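PDB 5OI9: STIL N-terminal domain-containing protein from Trichoplax adhaerens, which probably acts in centriole assembly, like STIL, whose direct binding by CEP85 ensures robust PLK4 activation, this chain being the N-terminal domain. Local coordinates for residues E27-L32 / I265-P270; K163-L168 / V272-M277. All coordinates share one frame; numbering follows the deposited sequence.

How the contacts relate
Two contacts whose second segments, 265-270 and 272-277, follow each other closely along the chain illustrate how chemistry follows position in a fold. Both are largely buried and both use the helix 270-281 region: contact 1 meets the loop leading into the helix, contact 2 its first turns. Contact 1, about 13 Å from the chain centre to its own centre, mixes packing of leucines on isoleucine and proline with a water bridge and a partly exposed glutamate-histidine pair. Contact 2, about 4 Å from the chain centre, is nearly all apolar, with a selenomethionine reaching across from the loop leading into strand 167-176. Trp-273 ties them together: Leu-31 CB lies 3.4 Å from Trp-273 CZ3, while the rings of His-30 and Trp-273 meet with their planes at about 55°.

Contact 1 of 2, residues E27-L32 / I265-P270; sequences EELHLL and ISIHHP
Two apolar pairs, Leu-29 with Ile-267 and Leu-31 with Pro-270, carry the packing. Leu-29 CD1 meets Ile-267 CG1 at 3.8 Å, the two side chains crossing at about a right angle, while Leu-29 CD2 lies 3.6 Å from the Ile-267 carbonyl O. Farther along, Pro-270 CB sits 3.4 Å from Leu-31 O and also touches Leu-31 CD1. The elements joined are strand 27-29, an outermost strand of a mixed seven-stranded sheet, and the loop between strand 256-264 and helix 270-281. That loop makes a type I turn from Ser-266 to His-269, with an ST turn in which Ser-266 OG accepts from the backbone N of His-268. Water fills part of the polar seam: water 1 donates to Glu-28 O (3.0 Å) and hydrogen-bonds His-268 ND1 (2.8 Å), and water 2 accepts from His-30 N. In His-268, CG anti to the carbonyl carbon (chi1 -56°) helps turn the ring edge to water 1 and to Glu-27 OE2, 3.1 Å from His-268 CE1; Ile-267 CG2 lies over one face, and carboxylate and ring planes are 84° apart. An alanine in place of His-268 is likely to leave water 1 without its ring partner and the Glu-27 carboxylate freer to turn.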
loop_
_atom_site.group_PDB
_atom_site.type_symbol
_atom_site.label_atom_id
_atom_site.label_comp_id
_atom_site.label_asym_id
_atom_site.label_seq_id
_atom_site.Cartn_x
_atom_site.Cartn_y
_atom_site.Cartn_z
ATOM N N GLU A 27 -2.405 15.479 -14.504
ATOM C CA GLU A 27 -2.567 15.144 -13.098
ATOM C C GLU A 27 -1.354 14.351 -12.639
ATOM O O GLU A 27 -0.806 13.542 -13.395
ATOM C CB GLU A 27 -3.850 14.337 -12.848
ATOM C CG GLU A 27 -5.124 14.980 -13.383
ATOM C CD GLU A 27 -5.645 16.099 -12.500
ATOM O OE1 GLU A 27 -6.527 16.855 -12.959
ATOM O OE2 GLU A 27 -5.179 16.224 -11.347
ATOM N N GLU A 28 -0.930 14.595 -11.405
ATOM C CA GLU A 28 0.161 13.855 -10.786
ATOM C C GLU A 28 -0.429 12.908 -9.753
ATOM O O GLU A 28 -1.105 13.349 -8.816
ATOM C CB GLU A 28 1.174 14.801 -10.145
ATOM C CG GLU A 28 1.905 15.689 -11.138
ATOM C CD GLU A 28 2.739 16.759 -10.458
ATOM O OE1 GLU A 28 2.530 17.001 -9.249
ATOM O OE2 GLU A 28 3.603 17.358 -11.133
ATOM N N LEU A 29 -0.176 11.617 -9.924
ATOM C CA LEU A 29 -0.735 10.581 -9.068
ATOM C C LEU A 29 0.326 10.070 -8.104
ATOM O O LEU A 29 1.488 9.886 -8.483
ATOM C CB LEU A 29 -1.287 9.422 -9.906
ATOM C CG LEU A 29 -2.221 9.802 -11.062
ATOM C CD1 LEU A 29 -2.742 8.561 -11.780
ATOM C CD2 LEU A 29 -3.378 10.662 -10.565
ATOM N N HIS A 30 -0.078 9.848 -6.855
ATOM C CA HIS A 30 0.780 9.199 -5.874
ATOM C C HIS A 30 -0.089 8.635 -4.761
ATOM O O HIS A 30 -1.212 9.094 -4.534
ATOM C CB HIS A 30 1.833 10.152 -5.298
ATOM C CG HIS A 30 2.826 9.473 -4.405
ATOM N ND1 HIS A 30 2.681 9.418 -3.035
ATOM C CD2 HIS A 30 3.963 8.796 -4.690
ATOM C CE1 HIS A 30 3.694 8.748 -2.513
ATOM N NE2 HIS A 30 4.485 8.357 -3.497
ATOM N N LEU A 31 0.457 7.630 -4.068
ATOM C CA LEU A 31 -0.274 6.935 -3.009
ATOM C C LEU A 31 -0.892 7.903 -2.007
ATOM O O LEU A 31 -2.058 7.762 -1.626
ATOM C CB LEU A 31 0.661 5.964 -2.285
ATOM C CG LEU A 31 0.026 5.249 -1.091
ATOM C CD1 LEU A 31 -0.946 4.190 -1.576
ATOM C CD2 LEU A 31 1.078 4.648 -0.168
ATOM N N LEU A 32 -0.118 8.893 -1.564
ATOM C CA LEU A 32 -0.537 9.792 -0.500
ATOM C C LEU A 32 -0.975 11.154 -1.024
ATOM O O LEU A 32 -0.995 12.125 -0.262
ATOM C CB LEU A 32 0.592 9.948 0.520
ATOM C CG LEU A 32 1.097 8.638 1.131
ATOM C CD1 LEU A 32 2.352 8.861 1.958
ATOM C CD2 LEU A 32 0.006 7.992 1.970
ATOM N N ILE A 265 -13.944 6.570 -7.628
ATOM C CA ILE A 265 -14.694 7.781 -7.945
ATOM C C ILE A 265 -13.942 8.649 -8.943
ATOM O O ILE A 265 -14.549 9.231 -9.846
ATOM C CB ILE A 265 -15.029 8.552 -6.650
ATOM C CG1 ILE A 265 -16.202 7.881 -5.932
ATOM C CG2 ILE A 265 -15.354 10.006 -6.946
ATOM C CD1 ILE A 265 -16.573 8.528 -4.621
ATOM N N SER A 266 -12.621 8.741 -8.817
ATOM C CA SER A 266 -11.826 9.559 -9.721
ATOM C C SER A 266 -10.453 8.923 -9.892
ATOM O O SER A 266 -10.144 7.887 -9.296
ATOM C CB SER A 266 -11.702 10.997 -9.208
ATOM O OG SER A 266 -10.805 11.069 -8.114
ATOM N N ILE A 267 -9.620 9.564 -10.716
ATOM C CA ILE A 267 -8.262 9.089 -10.940
ATOM C C ILE A 267 -7.358 9.327 -9.740
ATOM O O ILE A 267 -6.265 8.753 -9.670
ATOM C CB ILE A 267 -7.687 9.761 -12.205
ATOM C CG1 ILE A 267 -6.421 9.043 -12.676
ATOM C CG2 ILE A 267 -7.436 11.246 -11.962
ATOM C CD1 ILE A 267 -5.814 9.640 -13.901
ATOM N N HIS A 268 -7.792 10.145 -8.781
ATOM C CA HIS A 268 -6.983 10.448 -7.608
ATOM C C HIS A 268 -7.028 9.355 -6.548
ATOM O O HIS A 268 -6.283 9.443 -5.566
ATOM C CB HIS A 268 -7.435 11.773 -6.992
ATOM C CG HIS A 268 -7.411 12.920 -7.952
ATOM N ND1 HIS A 268 -6.241 13.499 -8.389
ATOM C CD2 HIS A 268 -8.415 13.594 -8.561
ATOM C CE1 HIS A 268 -6.524 14.481 -9.226
ATOM N NE2 HIS A 268 -7.836 14.558 -9.349
ATOM N N HIS A 269 -7.873 8.345 -6.714
ATOM C CA HIS A 269 -7.911 7.245 -5.762
ATOM C C HIS A 269 -6.557 6.540 -5.748
ATOM O O HIS A 269 -6.025 6.211 -6.818
ATOM C CB HIS A 269 -9.023 6.263 -6.129
ATOM C CG HIS A 269 -9.385 5.314 -5.029
ATOM N ND1 HIS A 269 -8.572 4.270 -4.645
ATOM C CD2 HIS A 269 -10.482 5.246 -4.236
ATOM C CE1 HIS A 269 -9.147 3.602 -3.662
ATOM N NE2 HIS A 269 -10.308 4.173 -3.394
ATOM N N PRO A 270 -5.962 6.303 -4.575
ATOM C CA PRO A 270 -4.628 5.677 -4.545
ATOM C C PRO A 270 -4.579 4.297 -5.184
ATOM O O PRO A 270 -3.487 3.835 -5.537
ATOM C CB PRO A 270 -4.294 5.617 -3.046
ATOM C CG PRO A 270 -5.602 5.784 -2.340
ATOM C CD PRO A 270 -6.461 6.627 -3.228
HETATM O O HOH W 1 -3.772 12.591 -7.580
HETATM O O HOH W 2 -3.123 10.158 -6.836
HETATM O O HOH W 3 -4.407 10.211 -4.181
#

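Contact 2 of 2, residues K163-L168 / V272-M277; sequences KDMLSL and VWSACM
A Met-aromatic contact between Met-165 and Trp-273 lies at the centre of this interface, deep in the chain, where a loop leading into strand 167-176 of the nine-stranded sheet meets helix 270-281. That helix packs in turn on strand 256-264 of the other sheet, through Ala-275 and Cys-276, so the contact helps join the two. Met-165, present as selenomethionine, carries the whole of the first side. Its CG is anti to the carbonyl carbon (chi1 -57°) and the chain bends at chi2 (-58°), which lets CB, CG, SE and CE each find a neighbour on the helix. Met-165 CB approaches the indole at its edge, near the ring plane, 3.7 Å from Trp-273 CZ3. Met-165 SE stands obliquely to the six-membered ring of Trp-273, 4.8 Å from its centroid and 48° off the normal, and packs against Met-277 CB at 4.0 Å. Met-277 also serves the indole from within the helix, holding its CG over the centre of one ring face, while Trp-273 NE1 is hydrogen-bonded to Ala-194 O, which helps fix the ring's rotation. Ser-274 brings a hydroxyl to the contact. Ser-274 OG is hydrogen-bonded to Pro-270 O, one turn earlier, and nevertheless lies against the apolar chain, 3.2 Å from Met-165 CG. Beyond it, the terminal methyl Met-165 CE reaches the backbone itself, 3.3 Å from Ser-274 O.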
loop_
_atom_site.group_PDB
_atom_site.type_symbol
_atom_site.label_atom_id
_atom_site.label_comp_id
_atom_site.label_asym_id
_atom_site.label_seq_id
_atom_site.Cartn_x
_atom_site.Cartn_y
_atom_site.Cartn_z
ATOM N N LYS A 163 -1.905 -2.361 -0.249
ATOM C CA LYS A 163 -0.994 -2.724 0.831
ATOM C C LYS A 163 0.404 -3.055 0.324
ATOM O O LYS A 163 1.367 -2.966 1.093
ATOM C CB LYS A 163 -1.555 -3.911 1.620
ATOM C CG LYS A 163 -2.860 -3.617 2.343
ATOM C CD LYS A 163 -3.331 -4.819 3.155
ATOM C CE LYS A 163 -3.762 -5.968 2.259
ATOM N NZ LYS A 163 -4.948 -5.612 1.430
ATOM N N ASP A 164 0.541 -3.431 -0.949
ATOM C CA ASP A 164 1.856 -3.694 -1.519
ATOM C C ASP A 164 2.646 -2.421 -1.791
ATOM O O ASP A 164 3.825 -2.511 -2.149
ATOM C CB ASP A 164 1.722 -4.487 -2.822
ATOM C CG ASP A 164 1.105 -5.855 -2.614
ATOM O OD1 ASP A 164 1.338 -6.458 -1.546
ATOM O OD2 ASP A 164 0.392 -6.330 -3.524
HETATM N N MSE A 165 2.030 -1.251 -1.637
HETATM C CA MSE A 165 2.671 0.020 -1.966
HETATM C C MSE A 165 3.364 0.678 -0.775
HETATM O O MSE A 165 3.958 1.741 -0.917
HETATM C CB MSE A 165 1.644 0.996 -2.544
HETATM C CG MSE A 165 0.931 0.467 -3.764
HETATM SE SE MSE A 165 2.211 0.014 -5.149
HETATM C CE MSE A 165 1.200 -1.430 -5.983
ATOM N N LEU A 166 3.279 0.058 0.400
ATOM C CA LEU A 166 3.925 0.610 1.583
ATOM C C LEU A 166 4.443 -0.518 2.462
ATOM O O LEU A 166 3.871 -1.612 2.498
ATOM C CB LEU A 166 2.975 1.517 2.378
ATOM C CG LEU A 166 1.608 0.963 2.781
ATOM C CD1 LEU A 166 1.654 0.353 4.174
ATOM C CD2 LEU A 166 0.557 2.057 2.702
ATOM N N SER A 167 5.543 -0.242 3.160
ATOM C CA SER A 167 6.125 -1.175 4.117
ATOM C C SER A 167 6.261 -0.457 5.449
ATOM O O SER A 167 6.997 0.529 5.554
ATOM C CB SER A 167 7.482 -1.699 3.638
ATOM O OG SER A 167 8.047 -2.573 4.597
ATOM N N LEU A 168 5.553 -0.951 6.458
ATOM C CA LEU A 168 5.435 -0.296 7.752
ATOM C C LEU A 168 6.024 -1.193 8.831
ATOM O O LEU A 168 5.759 -2.399 8.850
ATOM C CB LEU A 168 3.965 0.018 8.054
ATOM C CG LEU A 168 3.607 0.776 9.330
ATOM C CD1 LEU A 168 4.071 2.223 9.244
ATOM C CD2 LEU A 168 2.108 0.701 9.574
ATOM N N VAL A 272 -5.634 3.623 -8.133
ATOM C CA VAL A 272 -5.260 3.838 -9.528
ATOM C C VAL A 272 -3.746 3.925 -9.665
ATOM O O VAL A 272 -3.143 3.265 -10.519
ATOM C CB VAL A 272 -5.948 5.100 -10.078
ATOM C CG1 VAL A 272 -5.484 5.379 -11.500
ATOM C CG2 VAL A 272 -7.460 4.944 -10.022
ATOM N N TRP A 273 -3.115 4.751 -8.829
ATOM C CA TRP A 273 -1.658 4.821 -8.798
ATOM C C TRP A 273 -1.046 3.457 -8.505
ATOM O O TRP A 273 -0.016 3.094 -9.085
ATOM C CB TRP A 273 -1.220 5.848 -7.757
ATOM C CG TRP A 273 0.261 5.964 -7.562
ATOM C CD1 TRP A 273 1.123 6.756 -8.263
ATOM C CD2 TRP A 273 1.051 5.286 -6.576
ATOM N NE1 TRP A 273 2.402 6.605 -7.783
ATOM C CE2 TRP A 273 2.384 5.712 -6.745
ATOM C CE3 TRP A 273 0.761 4.362 -5.569
ATOM C CZ2 TRP A 273 3.425 5.243 -5.945
ATOM C CZ3 TRP A 273 1.797 3.895 -4.777
ATOM C CH2 TRP A 273 3.111 4.336 -4.970
ATOM N N SER A 274 -1.679 2.681 -7.618
ATOM C CA SER A 274 -1.160 1.360 -7.282
ATOM C C SER A 274 -1.182 0.434 -8.491
ATOM O O SER A 274 -0.243 -0.345 -8.703
ATOM C CB SER A 274 -1.964 0.758 -6.130
ATOM O OG SER A 274 -1.877 1.569 -4.968
ATOM N N ALA A 275 -2.245 0.507 -9.298
ATOM C CA ALA A 275 -2.301 -0.297 -10.513
ATOM C C ALA A 275 -1.237 0.143 -11.512
ATOM O O ALA A 275 -0.591 -0.699 -12.149
ATOM C CB ALA A 275 -3.695 -0.215 -11.129
ATOM N N CYS A 276 -1.033 1.457 -11.652
ATOM C CA CYS A 276 0.011 1.963 -12.541
ATOM C C CYS A 276 1.388 1.466 -12.116
ATOM O O CYS A 276 2.176 0.998 -12.947
ATOM C CB CYS A 276 -0.014 3.492 -12.567
ATOM S SG CYS A 276 -1.514 4.216 -13.264
HETATM N N MSE A 277 1.697 1.568 -10.824
HETATM C CA MSE A 277 2.978 1.110 -10.293
HETATM C C MSE A 277 3.178 -0.375 -10.536
HETATM O O MSE A 277 4.245 -0.815 -10.965
HETATM C CB MSE A 277 3.072 1.404 -8.796
HETATM C CG MSE A 277 3.142 2.878 -8.481
HETATM SE SE MSE A 277 4.721 3.709 -9.251
HETATM C CE MSE A 277 6.003 3.090 -7.928
#